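Local atomic coordinates of capsular polysaccharide export system protein KpsC (PDB entry 6MGB), a protein that transfers Kdo in beta(2,4) linkage, probably from a CMP-activated donor, in building the glycolipid anchor of bacterial capsules. Residues A[74-85]-A[133-143]; A[265-273]-A[283-292]. One frame throughout, in Å; residues are numbered along the deposited sequence.

Contact 1: residues A[74-85]-A[133-143]; sequences DGFLRSVGLGHE and IRDHKISKYNR. With C5P (cytidine-5'-monophosphate), chain D.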
loop_
_atom_site.group_PDB
_atom_site.type_symbol
_atom_site.label_atom_id
_atom_site.label_comp_id
_atom_site.label_asym_id
_atom_site.label_seq_id
_atom_site.Cartn_x
_atom_site.Cartn_y
_atom_site.Cartn_z
ATOM N N ASP A 74 -6.447 0.790 4.801
ATOM C CA ASP A 74 -5.486 1.639 5.490
ATOM C C ASP A 74 -4.722 2.477 4.477
ATOM O O ASP A 74 -4.441 2.030 3.361
ATOM C CB ASP A 74 -4.510 0.794 6.312
ATOM C CG ASP A 74 -5.159 0.177 7.530
ATOM O OD1 ASP A 74 -6.144 0.752 8.038
ATOM O OD2 ASP A 74 -4.682 -0.883 7.985
ATOM N N GLY A 75 -4.396 3.705 4.862
ATOM C CA GLY A 75 -3.582 4.551 4.018
ATOM C C GLY A 75 -2.178 4.001 3.862
ATOM O O GLY A 75 -1.744 3.088 4.566
ATOM N N PHE A 76 -1.452 4.577 2.900
ATOM C CA PHE A 76 -0.076 4.152 2.663
ATOM C C PHE A 76 0.834 4.525 3.826
ATOM O O PHE A 76 1.776 3.786 4.134
ATOM C CB PHE A 76 0.435 4.755 1.354
ATOM C CG PHE A 76 -0.227 4.190 0.125
ATOM C CD1 PHE A 76 -0.345 2.821 -0.048
ATOM C CD2 PHE A 76 -0.735 5.030 -0.854
ATOM C CE1 PHE A 76 -0.950 2.298 -1.174
ATOM C CE2 PHE A 76 -1.345 4.512 -1.982
ATOM C CZ PHE A 76 -1.453 3.145 -2.142
ATOM N N LEU A 77 0.577 5.660 4.474
ATOM C CA LEU A 77 1.184 5.999 5.757
ATOM C C LEU A 77 0.125 5.762 6.826
ATOM O O LEU A 77 -0.861 6.500 6.900
ATOM C CB LEU A 77 1.668 7.447 5.782
ATOM C CG LEU A 77 2.705 7.867 4.740
ATOM C CD1 LEU A 77 3.109 9.316 4.963
ATOM C CD2 LEU A 77 3.923 6.956 4.782
ATOM N N ARG A 78 0.319 4.731 7.649
ATOM C CA ARG A 78 -0.751 4.265 8.525
ATOM C C ARG A 78 -0.589 4.730 9.970
ATOM O O ARG A 78 -1.504 5.342 10.524
ATOM C CB ARG A 78 -0.858 2.736 8.480
ATOM C CG ARG A 78 -2.132 2.232 9.145
ATOM C CD ARG A 78 -2.059 0.776 9.535
ATOM N NE ARG A 78 -3.292 0.350 10.192
ATOM C CZ ARG A 78 -3.612 0.640 11.451
ATOM N NH1 ARG A 78 -2.791 1.358 12.207
ATOM N NH2 ARG A 78 -4.756 0.205 11.959
ATOM N N SER A 79 0.539 4.433 10.604
ATOM C CA SER A 79 0.613 4.605 12.052
ATOM C C SER A 79 2.046 4.400 12.529
ATOM O O SER A 79 2.947 4.063 11.753
ATOM C CB SER A 79 -0.329 3.627 12.757
ATOM O OG SER A 79 -0.062 2.294 12.350
ATOM N N VAL A 80 2.244 4.628 13.823
ATOM C CA VAL A 80 3.427 4.167 14.543
ATOM C C VAL A 80 2.990 2.882 15.236
ATOM O O VAL A 80 2.491 2.895 16.363
ATOM C CB VAL A 80 3.943 5.211 15.532
ATOM C CG1 VAL A 80 5.160 4.680 16.280
ATOM C CG2 VAL A 80 4.278 6.508 14.813
ATOM N N GLY A 81 3.168 1.759 14.549
ATOM C CA GLY A 81 2.661 0.491 15.035
ATOM C C GLY A 81 1.922 -0.277 13.958
ATOM O O GLY A 81 1.443 0.313 12.986
ATOM N N LEU A 82 1.842 -1.597 14.111
ATOM C CA LEU A 82 1.167 -2.427 13.130
ATOM C C LEU A 82 -0.344 -2.225 13.225
ATOM O O LEU A 82 -0.856 -1.548 14.120
ATOM C CB LEU A 82 1.534 -3.900 13.329
ATOM C CG LEU A 82 2.987 -4.300 13.039
ATOM C CD1 LEU A 82 3.205 -5.781 13.320
ATOM C CD2 LEU A 82 3.388 -3.971 11.606
ATOM N N GLY A 83 -1.058 -2.831 12.277
ATOM C CA GLY A 83 -2.494 -2.624 12.190
ATOM C C GLY A 83 -3.226 -2.873 13.493
ATOM O O GLY A 83 -4.215 -2.197 13.793
ATOM N N HIS A 84 -2.759 -3.834 14.284
ATOM C CA HIS A 84 -3.409 -4.204 15.533
ATOM C C HIS A 84 -2.938 -3.373 16.720
ATOM O O HIS A 84 -3.300 -3.688 17.860
ATOM C CB HIS A 84 -3.175 -5.690 15.822
ATOM C CG HIS A 84 -1.739 -6.039 16.057
ATOM N ND1 HIS A 84 -0.824 -6.153 15.032
ATOM C CD2 HIS A 84 -1.059 -6.301 17.199
ATOM C CE1 HIS A 84 0.358 -6.467 15.532
ATOM N NE2 HIS A 84 0.243 -6.564 16.845
ATOM N N GLU A 85 -2.150 -2.324 16.488
ATOM C CA GLU A 85 -1.578 -1.533 17.571
ATOM C C GLU A 85 -2.259 -0.186 17.765
ATOM O O GLU A 85 -2.245 0.346 18.880
ATOM C CB GLU A 85 -0.087 -1.287 17.321
ATOM C CG GLU A 85 0.744 -2.547 17.177
ATOM C CD GLU A 85 2.234 -2.266 17.194
ATOM O OE1 GLU A 85 2.628 -1.150 17.592
ATOM O OE2 GLU A 85 3.012 -3.158 16.799
ATOM N N ILE A 133 9.994 12.263 3.978
ATOM C CA ILE A 133 9.847 10.824 4.181
ATOM C C ILE A 133 11.194 10.126 4.043
ATOM O O ILE A 133 11.525 9.223 4.821
ATOM C CB ILE A 133 8.804 10.255 3.203
ATOM C CG1 ILE A 133 7.403 10.722 3.610
ATOM C CG2 ILE A 133 8.866 8.731 3.159
ATOM C CD1 ILE A 133 6.332 10.459 2.570
ATOM N N ARG A 134 11.989 10.524 3.049
ATOM C CA ARG A 134 13.315 9.939 2.872
ATOM C C ARG A 134 14.224 10.276 4.047
ATOM O O ARG A 134 14.884 9.398 4.614
ATOM C CB ARG A 134 13.936 10.438 1.566
ATOM C CG ARG A 134 13.280 9.911 0.302
ATOM C CD ARG A 134 13.762 10.685 -0.917
ATOM N NE ARG A 134 13.378 10.049 -2.173
ATOM C CZ ARG A 134 13.570 10.587 -3.374
ATOM N NH1 ARG A 134 13.192 9.932 -4.463
ATOM N NH2 ARG A 134 14.134 11.782 -3.490
ATOM N N ASP A 135 14.271 11.555 4.424
ATOM C CA ASP A 135 15.193 11.989 5.471
ATOM C C ASP A 135 14.873 11.338 6.811
ATOM O O ASP A 135 15.784 10.930 7.541
ATOM C CB ASP A 135 15.160 13.512 5.596
ATOM C CG ASP A 135 15.823 14.208 4.421
ATOM O OD1 ASP A 135 16.405 13.509 3.565
ATOM O OD2 ASP A 135 15.761 15.454 4.354
ATOM N N HIS A 136 13.593 11.233 7.157
ATOM C CA HIS A 136 13.187 10.690 8.446
ATOM C C HIS A 136 12.882 9.199 8.394
ATOM O O HIS A 136 12.381 8.648 9.380
ATOM C CB HIS A 136 11.975 11.456 8.977
ATOM C CG HIS A 136 12.301 12.842 9.439
ATOM N ND1 HIS A 136 12.182 13.947 8.624
ATOM C CD2 HIS A 136 12.765 13.298 10.627
ATOM C CE1 HIS A 136 12.547 15.025 9.293
ATOM N NE2 HIS A 136 12.905 14.659 10.511
ATOM N N LYS A 137 13.181 8.538 7.278
ATOM C CA LYS A 137 13.007 7.093 7.148
ATOM C C LYS A 137 11.596 6.670 7.553
ATOM O O LYS A 137 11.396 5.775 8.378
ATOM C CB LYS A 137 14.064 6.348 7.967
ATOM C CG LYS A 137 15.496 6.686 7.572
ATOM C CD LYS A 137 16.503 5.761 8.240
ATOM C CE LYS A 137 17.931 6.117 7.854
ATOM N NZ LYS A 137 18.321 7.473 8.331
ATOM N N ILE A 138 10.608 7.329 6.954
ATOM C CA ILE A 138 9.200 7.085 7.249
ATOM C C ILE A 138 8.675 6.007 6.312
ATOM O O ILE A 138 9.091 5.902 5.153
ATOM C CB ILE A 138 8.390 8.394 7.130
ATOM C CG1 ILE A 138 8.693 9.307 8.322
ATOM C CG2 ILE A 138 6.889 8.111 7.047
ATOM C CD1 ILE A 138 8.193 10.727 8.155
ATOM N N SER A 139 7.749 5.200 6.817
ATOM C CA SER A 139 7.164 4.109 6.044
ATOM C C SER A 139 5.726 3.915 6.515
ATOM O O SER A 139 5.162 4.775 7.199
ATOM C CB SER A 139 8.019 2.838 6.183
ATOM O OG SER A 139 8.100 2.421 7.535
ATOM N N LYS A 140 5.129 2.778 6.151
ATOM C CA LYS A 140 3.732 2.531 6.494
ATOM C C LYS A 140 3.541 2.416 8.002
ATOM O O LYS A 140 2.629 3.030 8.569
ATOM C CB LYS A 140 3.239 1.263 5.795
ATOM C CG LYS A 140 1.733 1.047 5.874
ATOM C CD LYS A 140 1.318 -0.251 5.192
ATOM C CE LYS A 140 -0.192 -0.333 5.009
ATOM N NZ LYS A 140 -0.666 0.515 3.876
ATOM N N TYR A 141 4.392 1.635 8.672
ATOM C CA TYR A 141 4.181 1.279 10.071
ATOM C C TYR A 141 5.127 1.969 11.045
ATOM O O TYR A 141 4.758 2.152 12.205
ATOM C CB TYR A 141 4.304 -0.240 10.254
ATOM C CG TYR A 141 3.264 -1.029 9.486
ATOM C CD1 TYR A 141 1.912 -0.916 9.789
ATOM C CD2 TYR A 141 3.634 -1.893 8.464
ATOM C CE1 TYR A 141 0.958 -1.637 9.090
ATOM C CE2 TYR A 141 2.688 -2.618 7.763
ATOM C CZ TYR A 141 1.352 -2.486 8.079
ATOM O OH TYR A 141 0.409 -3.205 7.380
ATOM N N ASN A 142 6.330 2.346 10.618
ATOM C CA ASN A 142 7.254 3.118 11.451
ATOM C C ASN A 142 7.496 2.435 12.800
ATOM O O ASN A 142 7.180 2.971 13.865
ATOM C CB ASN A 142 6.730 4.541 11.661
ATOM C CG ASN A 142 6.389 5.240 10.361
ATOM O OD1 ASN A 142 7.262 5.793 9.692
ATOM N ND2 ASN A 142 5.109 5.229 10.002
ATOM N N ARG A 143 8.083 1.240 12.742
ATOM C CA ARG A 143 8.339 0.466 13.953
ATOM C C ARG A 143 9.763 -0.062 14.010
ATOM O O ARG A 143 10.356 -0.151 15.091
ATOM C CB ARG A 143 7.376 -0.716 14.042
ATOM C CG ARG A 143 5.923 -0.339 13.998
ATOM C CD ARG A 143 5.075 -1.573 13.884
ATOM N NE ARG A 143 5.140 -2.400 15.089
ATOM C CZ ARG A 143 5.857 -3.513 15.198
ATOM N NH1 ARG A 143 6.567 -3.953 14.174
ATOM N NH2 ARG A 143 5.867 -4.200 16.329
HETATM O O3P C5P D . 2.079 -4.351 0.956
HETATM P P C5P D . 2.606 -5.088 2.165
HETATM O O1P C5P D . 3.413 -6.294 1.693
HETATM O O2P C5P D . 1.617 -5.548 3.218
HETATM O "O5'" C5P D . 3.632 -4.091 2.860
HETATM C "C5'" C5P D . 3.197 -3.094 3.772
HETATM C "C4'" C5P D . 4.375 -2.378 4.379
HETATM O "O4'" C5P D . 5.032 -3.262 5.325
HETATM C "C3'" C5P D . 5.477 -1.991 3.402
HETATM O "O3'" C5P D . 5.217 -0.762 2.746
HETATM C "C2'" C5P D . 6.719 -1.953 4.284
HETATM O "O2'" C5P D . 6.808 -0.727 4.996
HETATM C "C1'" C5P D . 6.431 -3.081 5.274
HETATM N N1 C5P D . 7.052 -4.361 4.855
HETATM C C2 C5P D . 8.327 -4.828 5.486
HETATM N N3 C5P D . 8.947 -6.129 5.052
HETATM C C4 C5P D . 8.312 -6.945 4.021
HETATM C C5 C5P D . 7.042 -6.480 3.393
HETATM C C6 C5P D . 6.423 -5.179 3.828
HETATM O O2 C5P D . 8.846 -4.172 6.320
HETATM N N4 C5P D . 8.914 -8.206 3.598
HETATM O O HOH W 1 -3.123 -0.121 2.623
HETATM O O HOH W 2 -2.673 -2.216 7.006
#

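Contact 2: residues A[265-273]-A[283-292]; sequences MPFYAGWGL and RKRRRTLLEL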
loop_
_atom_site.group_PDB
_atom_site.type_symbol
_atom_site.label_atom_id
_atom_site.label_comp_id
_atom_site.label_asym_id
_atom_site.label_seq_id
_atom_site.Cartn_x
_atom_site.Cartn_y
_atom_site.Cartn_z
ATOM N N MET A 265 1.482 -7.109 -10.651
ATOM C CA MET A 265 1.091 -5.800 -11.172
ATOM C C MET A 265 0.513 -4.959 -10.037
ATOM O O MET A 265 -0.698 -4.703 -9.989
ATOM C CB MET A 265 0.091 -5.947 -12.315
ATOM C CG MET A 265 -0.346 -4.637 -12.972
ATOM S SD MET A 265 0.991 -3.633 -13.660
ATOM C CE MET A 265 1.775 -4.791 -14.781
ATOM N N PRO A 266 1.358 -4.517 -9.097
ATOM C CA PRO A 266 0.875 -3.637 -8.024
ATOM C C PRO A 266 0.513 -2.245 -8.523
ATOM O O PRO A 266 0.647 -1.950 -9.714
ATOM C CB PRO A 266 2.057 -3.599 -7.046
ATOM C CG PRO A 266 3.252 -3.887 -7.891
ATOM C CD PRO A 266 2.781 -4.860 -8.935
ATOM N N PHE A 267 0.065 -1.371 -7.618
ATOM C CA PHE A 267 -0.466 -0.079 -8.041
ATOM C C PHE A 267 0.594 0.776 -8.721
ATOM O O PHE A 267 0.262 1.633 -9.548
ATOM C CB PHE A 267 -1.059 0.664 -6.840
ATOM C CG PHE A 267 -0.043 1.077 -5.808
ATOM C CD1 PHE A 267 0.550 2.329 -5.863
ATOM C CD2 PHE A 267 0.306 0.223 -4.776
ATOM C CE1 PHE A 267 1.478 2.717 -4.912
ATOM C CE2 PHE A 267 1.234 0.608 -3.823
ATOM C CZ PHE A 267 1.819 1.857 -3.894
ATOM N N TYR A 268 1.866 0.554 -8.402
ATOM C CA TYR A 268 2.958 1.367 -8.919
ATOM C C TYR A 268 3.642 0.747 -10.131
ATOM O O TYR A 268 4.572 1.351 -10.675
ATOM C CB TYR A 268 3.995 1.610 -7.817
ATOM C CG TYR A 268 4.492 0.341 -7.173
ATOM C CD1 TYR A 268 3.843 -0.196 -6.070
ATOM C CD2 TYR A 268 5.597 -0.328 -7.676
ATOM C CE1 TYR A 268 4.289 -1.359 -5.479
ATOM C CE2 TYR A 268 6.050 -1.491 -7.094
ATOM C CZ TYR A 268 5.391 -2.005 -5.995
ATOM O OH TYR A 268 5.833 -3.167 -5.408
ATOM N N ALA A 269 3.216 -0.436 -10.558
ATOM C CA ALA A 269 3.791 -1.085 -11.725
ATOM C C ALA A 269 3.048 -0.664 -12.990
ATOM O O ALA A 269 1.909 -0.194 -12.946
ATOM C CB ALA A 269 3.741 -2.606 -11.573
ATOM N N GLY A 270 3.718 -0.836 -14.127
ATOM C CA GLY A 270 3.113 -0.559 -15.415
ATOM C C GLY A 270 3.099 0.894 -15.827
ATOM O O GLY A 270 2.408 1.237 -16.794
ATOM N N TRP A 271 3.840 1.760 -15.136
ATOM C CA TRP A 271 3.904 3.178 -15.467
ATOM C C TRP A 271 5.252 3.579 -16.053
ATOM O O TRP A 271 5.485 4.771 -16.287
ATOM C CB TRP A 271 3.597 4.016 -14.224
ATOM C CG TRP A 271 2.279 3.677 -13.603
ATOM C CD1 TRP A 271 2.072 3.004 -12.436
ATOM C CD2 TRP A 271 0.981 3.983 -14.125
ATOM N NE1 TRP A 271 0.726 2.876 -12.196
ATOM C CE2 TRP A 271 0.034 3.466 -13.220
ATOM C CE3 TRP A 271 0.528 4.645 -15.272
ATOM C CZ2 TRP A 271 -1.337 3.593 -13.423
ATOM C CZ3 TRP A 271 -0.832 4.771 -15.470
ATOM C CH2 TRP A 271 -1.751 4.247 -14.552
ATOM N N GLY A 272 6.138 2.615 -16.300
ATOM C CA GLY A 272 7.440 2.883 -16.872
ATOM C C GLY A 272 8.565 3.025 -15.869
ATOM O O GLY A 272 9.698 3.307 -16.274
ATOM N N LEU A 273 8.294 2.830 -14.579
ATOM C CA LEU A 273 9.299 2.992 -13.536
ATOM C C LEU A 273 9.825 1.669 -12.997
ATOM O O LEU A 273 10.778 1.674 -12.211
ATOM C CB LEU A 273 8.718 3.812 -12.376
ATOM C CG LEU A 273 8.285 5.237 -12.726
ATOM C CD1 LEU A 273 7.555 5.876 -11.558
ATOM C CD2 LEU A 273 9.486 6.080 -13.130
ATOM N N ARG A 283 -3.090 0.672 -18.564
ATOM C CA ARG A 283 -2.194 1.716 -18.075
ATOM C C ARG A 283 -1.306 2.163 -19.230
ATOM O O ARG A 283 -0.421 1.420 -19.669
ATOM C CB ARG A 283 -1.369 1.205 -16.896
ATOM C CG ARG A 283 -2.224 0.827 -15.702
ATOM C CD ARG A 283 -1.413 0.253 -14.550
ATOM N NE ARG A 283 -2.295 -0.202 -13.480
ATOM C CZ ARG A 283 -1.889 -0.785 -12.356
ATOM N NH1 ARG A 283 -0.597 -0.992 -12.131
ATOM N NH2 ARG A 283 -2.784 -1.165 -11.455
ATOM N N LYS A 284 -1.548 3.372 -19.728
ATOM C CA LYS A 284 -0.901 3.865 -20.937
ATOM C C LYS A 284 0.046 5.029 -20.694
ATOM O O LYS A 284 1.110 5.089 -21.314
ATOM C CB LYS A 284 -1.964 4.285 -21.957
ATOM C CG LYS A 284 -2.955 3.178 -22.283
ATOM C CD LYS A 284 -3.711 3.454 -23.572
ATOM C CE LYS A 284 -4.477 2.223 -24.034
ATOM N NZ LYS A 284 -5.523 1.804 -23.060
ATOM N N ARG A 285 -0.306 5.951 -19.804
ATOM C CA ARG A 285 0.506 7.138 -19.580
ATOM C C ARG A 285 1.746 6.795 -18.765
ATOM O O ARG A 285 1.653 6.144 -17.721
ATOM C CB ARG A 285 -0.311 8.211 -18.864
ATOM C CG ARG A 285 0.441 9.511 -18.651
ATOM C CD ARG A 285 -0.499 10.697 -18.678
ATOM N NE ARG A 285 0.202 11.952 -18.428
ATOM C CZ ARG A 285 -0.397 13.124 -18.257
ATOM N NH1 ARG A 285 0.330 14.210 -18.034
ATOM N NH2 ARG A 285 -1.720 13.215 -18.303
ATOM N N ARG A 286 2.906 7.231 -19.249
ATOM C CA ARG A 286 4.143 7.091 -18.497
ATOM C C ARG A 286 4.210 8.173 -17.428
ATOM O O ARG A 286 3.831 9.324 -17.665
ATOM C CB ARG A 286 5.355 7.197 -19.423
ATOM C CG ARG A 286 5.260 6.384 -20.711
ATOM C CD ARG A 286 5.234 4.888 -20.447
ATOM N NE ARG A 286 3.967 4.448 -19.869
ATOM C CZ ARG A 286 3.753 3.240 -19.360
ATOM N NH1 ARG A 286 4.724 2.336 -19.349
ATOM N NH2 ARG A 286 2.565 2.936 -18.857
ATOM N N ARG A 287 4.695 7.800 -16.246
ATOM C CA ARG A 287 4.752 8.713 -15.115
ATOM C C ARG A 287 6.144 8.710 -14.501
ATOM O O ARG A 287 6.830 7.685 -14.470
ATOM C CB ARG A 287 3.721 8.340 -14.040
ATOM C CG ARG A 287 2.281 8.618 -14.431
ATOM C CD ARG A 287 2.036 10.106 -14.605
ATOM N NE ARG A 287 0.622 10.422 -14.781
ATOM C CZ ARG A 287 0.142 11.658 -14.880
ATOM N NH1 ARG A 287 0.958 12.702 -14.819
ATOM N NH2 ARG A 287 -1.159 11.853 -15.039
ATOM N N THR A 288 6.554 9.880 -14.020
ATOM C CA THR A 288 7.764 9.995 -13.226
ATOM C C THR A 288 7.496 9.532 -11.798
ATOM O O THR A 288 6.349 9.432 -11.354
ATOM C CB THR A 288 8.269 11.438 -13.199
ATOM O OG1 THR A 288 7.344 12.254 -12.470
ATOM C CG2 THR A 288 8.429 11.989 -14.612
ATOM N N LEU A 289 8.579 9.256 -11.072
ATOM C CA LEU A 289 8.442 8.867 -9.673
ATOM C C LEU A 289 7.725 9.953 -8.883
ATOM O O LEU A 289 6.812 9.669 -8.099
ATOM C CB LEU A 289 9.820 8.577 -9.074
ATOM C CG LEU A 289 9.893 8.010 -7.646
ATOM C CD1 LEU A 289 9.736 9.091 -6.576
ATOM C CD2 LEU A 289 8.867 6.902 -7.430
ATOM N N LEU A 290 8.121 11.211 -9.085
ATOM C CA LEU A 290 7.484 12.303 -8.358
ATOM C C LEU A 290 5.994 12.372 -8.666
ATOM O O LEU A 290 5.176 12.581 -7.764
ATOM C CB LEU A 290 8.168 13.626 -8.699
ATOM C CG LEU A 290 7.751 14.825 -7.844
ATOM C CD1 LEU A 290 8.162 14.624 -6.393
ATOM C CD2 LEU A 290 8.351 16.108 -8.394
ATOM N N GLU A 291 5.619 12.186 -9.933
ATOM C CA GLU A 291 4.205 12.223 -10.294
ATOM C C GLU A 291 3.449 11.059 -9.667
ATOM O O GLU A 291 2.355 11.243 -9.123
ATOM C CB GLU A 291 4.048 12.206 -11.814
ATOM C CG GLU A 291 4.453 13.505 -12.495
ATOM C CD GLU A 291 4.427 13.403 -14.009
ATOM O OE1 GLU A 291 4.478 12.270 -14.534
ATOM O OE2 GLU A 291 4.357 14.457 -14.673
ATOM N N LEU A 292 4.020 9.856 -9.735
ATOM C CA LEU A 292 3.391 8.695 -9.115
ATOM C C LEU A 292 3.228 8.905 -7.615
ATOM O O LEU A 292 2.165 8.631 -7.047
ATOM C CB LEU A 292 4.229 7.449 -9.404
ATOM C CG LEU A 292 3.780 6.124 -8.787
ATOM C CD1 LEU A 292 2.317 5.846 -9.071
ATOM C CD2 LEU A 292 4.648 5.002 -9.327
HETATM O O HOH W 3 1.515 -0.319 -18.903
#

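Contact 1: residues A[74-85]-A[133-143]
Gly81 N donates to Tyr141 O, and the successive amides of Arg78 and Ser79 both donate to Lys140 O. These backbone bonds join two irregular loops, and two donors grip one oxygen.

Lys140 lays its chain along 74-78. Its CG is anti to the backbone N (chi1 -169°), and a bend at the last torsion brings Lys140 NZ within 2.9 Å of Gly75 O. A water links NZ to Asp74 O, and NZ also bonds Gln248, a CMP-binding residue. The Tyr141 ring is held between two aliphatic groups: Lys140 CG lies over one face, and Leu82 CD2 makes a CH-pi contact over the other, 3.8 Å from the centroid. The ring edge meets the ribose, with Tyr141 CE2 3.4 Å from C5P O4'. Asn142 ND2 gives a straight bond to Ser79 O at 3.0 Å.

Arg143 is poorly ordered. Leu82 CG lies over one face of its guanidinium, and its NE makes a salt bridge to Glu85 OE2 whose hydrogen bond is bent and weak. Its NH1 pairs with Glu229. At the other end Leu77 CD1 meets Ile133 CD1 tip to tip. Leu77 and Ile138 cross at about a right angle, with Leu77 CD2 3.9 Å from Ile138 CG2.

Ile133 and Lys137 belong to a Schellman motif that ends helix 120-135. The chain leaving that helix lines the CMP pocket with Ser139, Lys140 and Tyr141, beside the loop after strand 69-74. This is consistent with a GT-B nucleotide site between two domains.

Contact 2: residues A[265-273]-A[283-292]
Arg283 stretches across one face of the Trp271 indole, with the two side chains at about a right angle. Its methylenes do the touching. Arg283 CB makes a CH-pi contact 4.0 Å from the centroid of the six-membered ring, and Arg283 CD sits 3.5 Å from Trp271 CZ2, offset toward the rim. The guanidinium is nearly parallel to the indole, their planes 5° apart.

The chain is extended from CG to NE, which carries NH1 past the ring to two carbonyls. Arg283 NH1 bonds Ala269 O at 2.8 Å and Pro266 O at 2.9 Å, both at the guanidinium edge. Pro266 O also accepts from Ala269 N, the closing bond of a type I beta turn; the two donors come from opposite faces of its plane. Met265 runs past the arginine in the opposite direction, with CG over a guanidinium face. Arg283 NE pairs with Glu109, so partners at NE and NH1 fix its rotation.

The turn belongs to the loop between parallel strands 259-262 and 275-276, the latter the outermost strand of the Rossmann-like sheet of this GT-B fold. The indole is pinned within its own loop. Trp271 NE1 donates in the ring plane to Phe267 O at 3.0 Å. At the ring edge, Arg285 O lies 3.1 Å from Trp271 CE3; this carbonyl is buried without a polar partner.

Arg286 bends at chi2 and chi3 and folds its guanidinium over the peptide between Trp271 and Gly272. Arg286 NH2 donates to Gly270 O at 2.7 Å, which lies tilted 28° from the guanidinium plane. Arg287 N gives a straight bond to Trp271 O.

Leu273 CD1 rests against Leu292 CD2 at 3.8 Å, where helix 289-299 starts. Thr288 and Glu291 cap that helix with a capping box.

How the contacts relate
From the N terminus, the chain leaves strand 69-74 through 74-85 and returns at the end of helix 120-135, so contact 1 closes a loop that takes in strand 90-94 and helix 107-114. Contact 2 closes a much shorter loop, holding strand 275-276, as the chain enters helix 289-299. The two are in series; they neither nest nor cross. They lie on opposite sides of the chain's centre, yet their edges meet. The rings of Phe76 and Phe267 stack, and Arg134 packs on Leu289. Contact 1 ties the loop after strand 69-74 of the mixed sheet to the pocket-lining chain after helix 120-135, whereas contact 2 joins the parallel sheet to helix 289-299.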